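PDB 6LD8: cystathionine gamma-synthase from Xanthomonas oryzae pv. oryzae, which probably catalyses pyridoxal-phosphate-dependent reactions of the trans-sulfuration pathway, forming cystathionine from cysteine and an activated homoserine and possibly cleaving it as well. Local coordinates for residues S206-I211 and A335-G340; D260-V265 and I375-A380; D103-P108 and F128-A133. The protein carries 1 engineered substitution. All blocks are in the same frame, centred on the assembly; numbering follows the deposited sequence.

Contact 1: S206-I211 and A335-G340; sequences STTKYI and AESLGG. With 0JO (2-{[(E)-{3-hydroxy-2-methyl-5-[(phosphonooxy)methyl]pyridin-4-yl}methylidene]amino}prop-2-enoic acid), chain E; CYS (cysteine), chain F.
One face of the Tyr210 ring is covered by Gly339, whose CA stands 3.5 Å from the ring centroid and only 7° off the normal, a CH-pi contact that the bare glycine backbone permits. Leu338 CD1 meets the ring obliquely, and His266, outside the two segments, packs edge-to-face with it. Beside the ring, backbones are close: Tyr210 CA lies 3.5 Å from Gly339 O, a CA-H...O contact. The Lys209 chain starts with CG anti to its carbonyl carbon, bends at chi2 (-34°), and passes obliquely over Leu338 to Ser337. Its CD passes 3.1 Å from Leu338 O and its CE 3.3 Å from Ser337 OG. In this conformer NZ comes 2.8 Å from 0JO C4A, a tentative position because the lysine has a second conformer. Ser206 OG and Thr208 OG1 both donate to phosphate oxygen 0JO OP3, each at 2.8 Å, while Ser337 N donates to the carboxylate oxygen 0JO O at 2.9 Å. A water bridges Thr208 O and Ser337 OG. Tyr57 and Arg59 of the second subunit also bind 0JO. Lys209 is the predicted Schiff-base lysine; with an aminoacrylate adduct of the cofactor bound, the two loops line the active site of a fold-type I pyridoxal phosphate enzyme.

Contact 2: D260-V265 and I375-A380; sequences DARLRV and IGIESA
Val265 and Ile377 meet through branches set by their first torsions: Val265 places CG1 anti to its backbone N (chi1 -176°), aiming it at the 375-380 loop, while Ile377 holds CG1 between its backbone N and carbonyl carbon (chi1 71°), which turns CG2 toward the helix. The result is apolar packing, with Val265 CG1 3.7 Å from Ile377 CB. The same methyl lies 3.6 Å from Ile377 O, so the valine rests on the loop backbone as well as on the side chain. Ile377 CG2 in turn sits 3.6 Å from Arg262 O, the carbonyl about one helical turn before Val265; this isoleucine therefore spans Arg262 and Val265 on one side of the helix. Arg262 contributes its aliphatic part, CG lying 4.2 Å from Ile377 CD1, before its guanidinium leads away to Thr258, Gly255 and the carbonyl of Tyr210. Of all CA pairs across the contact, Val265 and Ile377 are the nearest, at 5.3 Å. Polar links flank this apolar patch: Asn269 ND2 bonds to Gly376 O and Glu378 O, and Glu378 is held through OE1 by Ser343 OG and through OE2 in a salt bridge with Arg22 of the third subunit. The contact thus packs helix 259-277 against the connection from strand 370-374 to helix 380-396.

Contact 3: D103-P108 and F128-A133; sequences DTLVVP and FALITA
Leu105 and Phe128 lie side by side and point the same way, Leu105 CD2 approaching the ring obliquely at 4.0 Å from Phe128 CE1. Phe128 thus packs at the end of the face carrying Leu105, Val107, Leu130 and Thr132. Further along that face, Val107 and Leu130 cross at about a right angle. Val107 has CG1 anti to its carbonyl carbon (chi1 -51°), which puts that methyl 3.8 Å from Leu130 CD2, while its other methyl, CG2, comes 3.5 Å from Thr132 OG1. Helix 113-124 packs here, with Phe119 against Val107, Leu122 against Phe128 and Ala123 against Leu130. The other face carries Thr104, Val106, Ala129 and Ile131. Here Ile131 slants across Thr104, its CD1 reaching 3.5 Å from Thr104 OG1, a hydroxyl buried by the contact without a polar partner in the model. Val106 turns CG1 toward Ala133 CB, and Ala144 of helix 138-146 packs on Val106, Ile131 and Ala133.

The side-chain pattern follows from a parallel register pairing Thr104 with Ala129 and Val106 with Ile131. Five backbone bonds join the strands, donors alternating between them: Ala129 N to Asp103 O, Leu105 N to Ala129 O (2.7 Å), Ile131 N to Leu105 O, Val107 N to Ile131 O, and Ala133 N to Val107 O (3.1 Å). All are close to straight, with angles at hydrogen of 164° or more. Strand 104-108, helix 113-124 and strand 129-133 form a beta-alpha-beta unit at one margin of the seven-stranded sheet, in the large domain of a pyridoxal phosphate enzyme of the aminotransferase-like fold.

How the contacts relate
Along the chain contact 3 closes first; the segments of contacts 1 and 2 then alternate, so that 260-265 falls between the two halves of contact 1. Contacts 1 and 2 have centres 14 Å apart and touch directly: Arg262 NH1 lies 2.8 Å from Tyr210 O, a probable hydrogen bond, joining helix 259-277 to the loop that carries Lys209. Contact 3 stands apart, its centre about 26 Å from that of contact 1 and 36 Å from that of contact 2. Contact 3 lies within the seven-stranded sheet, and segment 206-211 follows strand 202-206 of the same sheet, whereas segments 335-340 and 375-380 belong to connections of the five-stranded sheet. Contact 1 thus brings both sheets' loops together at the cofactor.

Contact 1: S206-I211 and A335-G340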
loop_
_atom_site.group_PDB
_atom_site.type_symbol
_atom_site.label_atom_id
_atom_site.label_comp_id
_atom_site.label_asym_id
_atom_site.label_seq_id
_atom_site.Cartn_x
_atom_site.Cartn_y
_atom_site.Cartn_z
ATOM N N SER A 206 18.846 10.114 6.907
ATOM C CA SER A 206 17.395 10.207 6.648
ATOM C C SER A 206 17.079 9.676 5.252
ATOM O O SER A 206 17.377 10.405 4.313
ATOM C CB SER A 206 16.953 11.600 6.791
ATOM O OG SER A 206 15.619 11.700 6.422
ATOM N N THR A 207 16.504 8.478 5.116
ATOM C CA THR A 207 16.050 7.922 3.828
ATOM C C THR A 207 14.888 8.738 3.265
ATOM O O THR A 207 14.564 8.588 2.115
ATOM C CB THR A 207 15.575 6.479 3.967
ATOM O OG1 THR A 207 14.489 6.441 4.887
ATOM C CG2 THR A 207 16.695 5.566 4.376
ATOM N N THR A 208 14.297 9.584 4.078
ATOM C CA THR A 208 13.228 10.498 3.701
ATOM C C THR A 208 13.644 11.350 2.488
ATOM O O THR A 208 12.742 11.907 1.784
ATOM C CB THR A 208 12.902 11.364 4.916
ATOM O OG1 THR A 208 12.752 10.529 6.066
ATOM C CG2 THR A 208 11.678 12.225 4.716
ATOM N N LYS A 209 14.938 11.581 2.312
ATOM C CA LYS A 209 15.428 12.623 1.379
ATOM C C LYS A 209 15.737 11.956 0.034
ATOM O O LYS A 209 14.788 11.453 -0.583
ATOM C CB LYS A 209 16.628 13.333 2.003
ATOM C CG LYS A 209 16.370 13.975 3.355
ATOM C CD LYS A 209 14.985 14.530 3.499
ATOM C CE LYS A 209 14.812 15.304 4.793
ATOM N NZ LYS A 209 15.960 15.074 5.694
ATOM N N TYR A 210 17.008 11.945 -0.399
ATOM C CA TYR A 210 17.413 11.418 -1.727
ATOM C C TYR A 210 17.193 9.911 -1.855
ATOM O O TYR A 210 16.902 9.450 -2.941
ATOM C CB TYR A 210 18.867 11.777 -2.007
ATOM C CG TYR A 210 19.097 13.251 -2.255
ATOM C CD1 TYR A 210 18.802 13.824 -3.471
ATOM C CD2 TYR A 210 19.624 14.072 -1.289
ATOM C CE1 TYR A 210 18.978 15.173 -3.723
ATOM C CE2 TYR A 210 19.838 15.423 -1.534
ATOM C CZ TYR A 210 19.534 15.989 -2.763
ATOM O OH TYR A 210 19.745 17.348 -3.002
ATOM N N ILE A 211 17.462 9.132 -0.819
ATOM C CA ILE A 211 17.397 7.656 -0.984
ATOM C C ILE A 211 15.970 7.274 -1.422
ATOM O O ILE A 211 15.825 6.661 -2.485
ATOM C CB ILE A 211 17.858 6.920 0.275
ATOM C CG1 ILE A 211 19.370 7.047 0.459
ATOM C CG2 ILE A 211 17.442 5.457 0.229
ATOM C CD1 ILE A 211 19.845 6.773 1.884
ATOM N N ALA A 335 8.181 24.507 1.703
ATOM C CA ALA A 335 7.974 23.332 2.553
ATOM C C ALA A 335 9.310 22.900 3.121
ATOM O O ALA A 335 10.390 23.221 2.547
ATOM C CB ALA A 335 7.376 22.206 1.748
ATOM N N GLU A 336 9.203 22.079 4.137
ATOM C CA GLU A 336 10.345 21.432 4.795
ATOM C C GLU A 336 10.735 20.227 3.947
ATOM O O GLU A 336 9.996 19.910 2.978
ATOM C CB GLU A 336 9.959 21.149 6.250
ATOM C CG GLU A 336 10.083 22.399 7.126
ATOM C CD GLU A 336 9.314 22.420 8.436
ATOM O OE1 GLU A 336 9.386 23.445 9.146
ATOM O OE2 GLU A 336 8.620 21.427 8.726
ATOM N N SER A 337 11.825 19.579 4.349
ATOM C CA SER A 337 12.428 18.385 3.718
ATOM C C SER A 337 13.232 18.799 2.459
ATOM O O SER A 337 13.396 20.016 2.159
ATOM C CB SER A 337 11.361 17.366 3.419
ATOM O OG SER A 337 11.901 16.050 3.320
ATOM N N LEU A 338 13.701 17.817 1.710
ATOM C CA LEU A 338 14.697 18.012 0.632
ATOM C C LEU A 338 14.933 16.653 0.018
ATOM O O LEU A 338 14.537 15.629 0.642
ATOM C CB LEU A 338 16.022 18.558 1.184
ATOM C CG LEU A 338 16.672 17.669 2.246
ATOM C CD1 LEU A 338 17.909 16.958 1.718
ATOM C CD2 LEU A 338 17.007 18.473 3.500
ATOM N N GLY A 339 15.567 16.643 -1.151
ATOM C CA GLY A 339 15.981 15.385 -1.788
ATOM C C GLY A 339 14.884 14.767 -2.602
ATOM O O GLY A 339 15.072 13.614 -3.040
ATOM N N GLY A 340 13.770 15.468 -2.765
ATOM C CA GLY A 340 12.678 14.966 -3.597
ATOM C C GLY A 340 12.910 15.326 -5.068
ATOM O O GLY A 340 13.593 16.329 -5.362
HETATM O O 0JO E . 14.213 19.857 5.978
HETATM C C 0JO E . 15.100 19.390 6.702
HETATM O OXT 0JO E . 16.169 19.994 6.935
HETATM C CA 0JO E . 14.847 18.147 7.412
HETATM C CB 0JO E . 13.514 17.815 7.812
HETATM N N 0JO E . 15.977 17.357 7.692
HETATM C C4A 0JO E . 16.026 16.187 8.256
HETATM C C4 0JO E . 17.322 15.579 8.601
HETATM C C3 0JO E . 18.499 16.132 8.038
HETATM O O3 0JO E . 18.453 17.191 7.198
HETATM C C2 0JO E . 19.740 15.591 8.357
HETATM C C2A 0JO E . 20.997 16.159 7.769
HETATM N N1 0JO E . 19.833 14.563 9.212
HETATM C C6 0JO E . 18.723 14.047 9.769
HETATM C C5 0JO E . 17.460 14.495 9.490
HETATM C C5A 0JO E . 16.296 13.856 10.205
HETATM O OP4 0JO E . 15.594 12.846 9.435
HETATM P P 0JO E . 13.986 12.609 9.531
HETATM O OP3 0JO E . 13.811 11.503 8.493
HETATM O OP1 0JO E . 13.765 12.063 10.970
HETATM O OP2 0JO E . 13.304 13.892 9.214
HETATM N N CYS F . 9.137 20.727 11.995
HETATM C CA CYS F . 9.897 19.449 11.821
HETATM C C CYS F . 10.621 19.135 13.137
HETATM O O CYS F . 11.455 18.261 13.256
HETATM C CB CYS F . 10.802 19.473 10.575
HETATM S SG CYS F . 12.367 20.393 10.685
HETATM O OXT CYS F . 10.359 19.757 14.160
HETATM O O HOH W 1 11.056 14.449 1.474
#

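Contact 2: D260-V265 and I375-A380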
loop_
_atom_site.group_PDB
_atom_site.type_symbol
_atom_site.label_atom_id
_atom_site.label_comp_id
_atom_site.label_asym_id
_atom_site.label_seq_id
_atom_site.Cartn_x
_atom_site.Cartn_y
_atom_site.Cartn_z
ATOM N N ASP A 260 20.631 7.067 -8.885
ATOM C CA ASP A 260 21.650 7.487 -9.878
ATOM C C ASP A 260 21.013 8.393 -10.952
ATOM O O ASP A 260 21.489 9.521 -11.204
ATOM C CB ASP A 260 22.268 6.287 -10.592
ATOM C CG ASP A 260 23.188 6.733 -11.755
ATOM O OD1 ASP A 260 24.243 7.326 -11.427
ATOM O OD2 ASP A 260 22.862 6.461 -12.996
ATOM N N ALA A 261 19.933 7.938 -11.548
ATOM C CA ALA A 261 19.269 8.626 -12.665
ATOM C C ALA A 261 18.708 9.942 -12.197
ATOM O O ALA A 261 18.813 10.953 -12.959
ATOM C CB ALA A 261 18.221 7.752 -13.229
ATOM N N ARG A 262 18.184 9.969 -10.974
ATOM C CA ARG A 262 17.707 11.245 -10.393
ATOM C C ARG A 262 18.902 12.199 -10.163
ATOM O O ARG A 262 18.761 13.404 -10.501
ATOM C CB ARG A 262 16.920 11.006 -9.107
ATOM C CG ARG A 262 15.526 10.437 -9.336
ATOM C CD ARG A 262 14.747 10.272 -8.047
ATOM N NE ARG A 262 15.146 9.088 -7.282
ATOM C CZ ARG A 262 15.766 9.134 -6.082
ATOM N NH1 ARG A 262 16.186 10.272 -5.566
ATOM N NH2 ARG A 262 16.039 8.028 -5.418
ATOM N N LEU A 263 19.991 11.729 -9.527
ATOM C CA LEU A 263 21.122 12.635 -9.128
ATOM C C LEU A 263 21.788 13.277 -10.366
ATOM O O LEU A 263 22.170 14.481 -10.317
ATOM C CB LEU A 263 22.096 11.825 -8.282
ATOM C CG LEU A 263 21.630 11.631 -6.844
ATOM C CD1 LEU A 263 22.602 10.758 -6.105
ATOM C CD2 LEU A 263 21.458 12.941 -6.149
ATOM N N ARG A 264 21.766 12.577 -11.504
ATOM C CA ARG A 264 22.300 13.165 -12.743
ATOM C C ARG A 264 21.519 14.432 -13.065
ATOM O O ARG A 264 22.142 15.449 -13.408
ATOM C CB ARG A 264 22.239 12.167 -13.884
ATOM C CG ARG A 264 23.192 10.999 -13.689
ATOM C CD ARG A 264 23.020 10.241 -14.961
ATOM N NE ARG A 264 23.396 8.863 -14.898
ATOM C CZ ARG A 264 23.930 8.203 -15.915
ATOM N NH1 ARG A 264 24.156 8.836 -17.045
ATOM N NH2 ARG A 264 24.244 6.924 -15.783
ATOM N N VAL A 265 20.203 14.386 -12.971
ATOM C CA VAL A 265 19.406 15.582 -13.318
ATOM C C VAL A 265 19.530 16.602 -12.188
ATOM O O VAL A 265 19.661 17.812 -12.481
ATOM C CB VAL A 265 17.962 15.193 -13.650
ATOM C CG1 VAL A 265 17.149 16.390 -14.100
ATOM C CG2 VAL A 265 17.943 14.138 -14.733
ATOM N N ILE A 375 16.976 21.370 -5.057
ATOM C CA ILE A 375 16.763 21.451 -6.527
ATOM C C ILE A 375 16.354 20.084 -7.001
ATOM O O ILE A 375 17.075 19.115 -6.746
ATOM C CB ILE A 375 17.991 22.036 -7.231
ATOM C CG1 ILE A 375 18.057 23.514 -6.839
ATOM C CG2 ILE A 375 17.924 21.829 -8.747
ATOM C CD1 ILE A 375 19.406 24.081 -6.925
ATOM N N GLY A 376 15.212 20.077 -7.674
ATOM C CA GLY A 376 14.539 18.880 -8.206
ATOM C C GLY A 376 15.110 18.479 -9.548
ATOM O O GLY A 376 16.180 19.017 -9.936
ATOM N N ILE A 377 14.350 17.637 -10.246
ATOM C CA ILE A 377 14.636 17.103 -11.592
ATOM C C ILE A 377 13.684 17.633 -12.659
ATOM O O ILE A 377 13.663 17.049 -13.726
ATOM C CB ILE A 377 14.649 15.590 -11.516
ATOM C CG1 ILE A 377 13.282 14.930 -11.312
ATOM C CG2 ILE A 377 15.645 15.189 -10.457
ATOM C CD1 ILE A 377 13.377 13.413 -11.461
ATOM N N GLU A 378 12.987 18.731 -12.410
ATOM C CA GLU A 378 12.257 19.471 -13.464
ATOM C C GLU A 378 13.260 19.986 -14.526
ATOM O O GLU A 378 14.499 19.954 -14.318
ATOM C CB GLU A 378 11.517 20.662 -12.839
ATOM C CG GLU A 378 10.538 20.274 -11.740
ATOM C CD GLU A 378 11.069 20.370 -10.304
ATOM O OE1 GLU A 378 12.346 20.375 -10.099
ATOM O OE2 GLU A 378 10.232 20.440 -9.381
ATOM N N SER A 379 12.745 20.518 -15.614
ATOM C CA SER A 379 13.565 21.084 -16.706
ATOM C C SER A 379 14.349 22.258 -16.131
ATOM O O SER A 379 13.695 23.166 -15.548
ATOM C CB SER A 379 12.699 21.494 -17.867
ATOM O OG SER A 379 12.256 20.305 -18.499
ATOM N N ALA A 380 15.677 22.257 -16.317
ATOM C CA ALA A 380 16.532 23.428 -16.010
ATOM C C ALA A 380 15.872 24.686 -16.575
ATOM O O ALA A 380 15.795 25.704 -15.855
ATOM C CB ALA A 380 17.919 23.231 -16.566
#

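Contact 3: D103-P108 and F128-A133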
loop_
_atom_site.group_PDB
_atom_site.type_symbol
_atom_site.label_atom_id
_atom_site.label_comp_id
_atom_site.label_asym_id
_atom_site.label_seq_id
_atom_site.Cartn_x
_atom_site.Cartn_y
_atom_site.Cartn_z
ATOM N N ASP A 103 29.812 9.415 29.427
ATOM C CA ASP A 103 30.430 9.576 28.073
ATOM C C ASP A 103 30.230 11.006 27.557
ATOM O O ASP A 103 29.245 11.700 27.965
ATOM C CB ASP A 103 29.919 8.572 27.056
ATOM C CG ASP A 103 30.388 7.154 27.302
ATOM O OD1 ASP A 103 31.425 7.005 27.955
ATOM O OD2 ASP A 103 29.710 6.217 26.812
ATOM N N THR A 104 31.176 11.510 26.745
ATOM C CA THR A 104 30.912 12.804 26.057
ATOM C C THR A 104 30.808 12.590 24.541
ATOM O O THR A 104 31.480 11.754 23.945
ATOM C CB THR A 104 31.769 13.974 26.588
ATOM O OG1 THR A 104 32.396 14.698 25.526
ATOM C CG2 THR A 104 32.788 13.534 27.602
ATOM N N LEU A 105 29.893 13.334 23.976
ATOM C CA LEU A 105 29.602 13.312 22.537
ATOM C C LEU A 105 30.035 14.668 22.001
ATOM O O LEU A 105 29.608 15.722 22.625
ATOM C CB LEU A 105 28.094 13.141 22.357
ATOM C CG LEU A 105 27.599 13.443 20.944
ATOM C CD1 LEU A 105 28.166 12.411 20.005
ATOM C CD2 LEU A 105 26.079 13.475 20.890
ATOM N N VAL A 106 30.788 14.649 20.901
ATOM C CA VAL A 106 31.100 15.901 20.147
ATOM C C VAL A 106 30.136 16.009 18.973
ATOM O O VAL A 106 30.082 15.065 18.195
ATOM C CB VAL A 106 32.555 15.897 19.656
ATOM C CG1 VAL A 106 32.840 17.133 18.843
ATOM C CG2 VAL A 106 33.500 15.799 20.825
ATOM N N VAL A 107 29.471 17.142 18.809
ATOM C CA VAL A 107 28.586 17.370 17.629
ATOM C C VAL A 107 28.974 18.674 16.938
ATOM O O VAL A 107 29.592 19.557 17.543
ATOM C CB VAL A 107 27.092 17.377 18.000
ATOM C CG1 VAL A 107 26.714 16.141 18.812
ATOM C CG2 VAL A 107 26.697 18.640 18.708
ATOM N N PRO A 108 28.615 18.809 15.638
ATOM C CA PRO A 108 28.848 20.044 14.908
ATOM C C PRO A 108 27.944 21.152 15.431
ATOM O O PRO A 108 26.846 20.867 15.721
ATOM C CB PRO A 108 28.480 19.679 13.457
ATOM C CG PRO A 108 28.602 18.154 13.388
ATOM C CD PRO A 108 28.106 17.736 14.757
ATOM N N PHE A 128 24.464 11.835 28.531
ATOM C CA PHE A 128 25.883 12.008 28.109
ATOM C C PHE A 128 26.218 13.495 28.280
ATOM O O PHE A 128 25.278 14.300 28.521
ATOM C CB PHE A 128 26.103 11.442 26.688
ATOM C CG PHE A 128 25.087 11.929 25.682
ATOM C CD1 PHE A 128 25.095 13.240 25.238
ATOM C CD2 PHE A 128 24.046 11.113 25.277
ATOM C CE1 PHE A 128 24.112 13.707 24.375
ATOM C CE2 PHE A 128 23.068 11.590 24.429
ATOM C CZ PHE A 128 23.078 12.881 23.996
ATOM N N ALA A 129 27.509 13.835 28.218
ATOM C CA ALA A 129 27.938 15.249 28.145
ATOM C C ALA A 129 28.108 15.613 26.673
ATOM O O ALA A 129 28.555 14.749 25.850
ATOM C CB ALA A 129 29.212 15.480 28.926
ATOM N N LEU A 130 27.785 16.852 26.371
ATOM C CA LEU A 130 27.685 17.368 24.984
ATOM C C LEU A 130 28.811 18.381 24.791
ATOM O O LEU A 130 28.792 19.348 25.562
ATOM C CB LEU A 130 26.343 18.100 24.852
ATOM C CG LEU A 130 25.560 17.932 23.551
ATOM C CD1 LEU A 130 24.849 19.230 23.207
ATOM C CD2 LEU A 130 26.401 17.457 22.397
ATOM N N ILE A 131 29.677 18.216 23.792
ATOM C CA ILE A 131 30.512 19.349 23.278
ATOM C C ILE A 131 30.065 19.729 21.865
ATOM O O ILE A 131 30.050 18.864 21.006
ATOM C CB ILE A 131 32.011 19.034 23.338
ATOM C CG1 ILE A 131 32.454 18.800 24.781
ATOM C CG2 ILE A 131 32.792 20.171 22.695
ATOM C CD1 ILE A 131 33.633 17.871 24.911
ATOM N N THR A 132 29.677 20.989 21.675
ATOM C CA THR A 132 29.269 21.588 20.380
ATOM C C THR A 132 30.487 22.372 19.841
ATOM O O THR A 132 30.767 23.417 20.390
ATOM C CB THR A 132 27.939 22.349 20.542
ATOM O OG1 THR A 132 26.816 21.487 20.797
ATOM C CG2 THR A 132 27.569 23.127 19.299
ATOM N N ALA A 133 31.179 21.822 18.831
ATOM C CA ALA A 133 32.422 22.304 18.179
ATOM C C ALA A 133 32.205 22.672 16.701
ATOM O O ALA A 133 31.259 22.129 16.043
ATOM C CB ALA A 133 33.447 21.212 18.227
#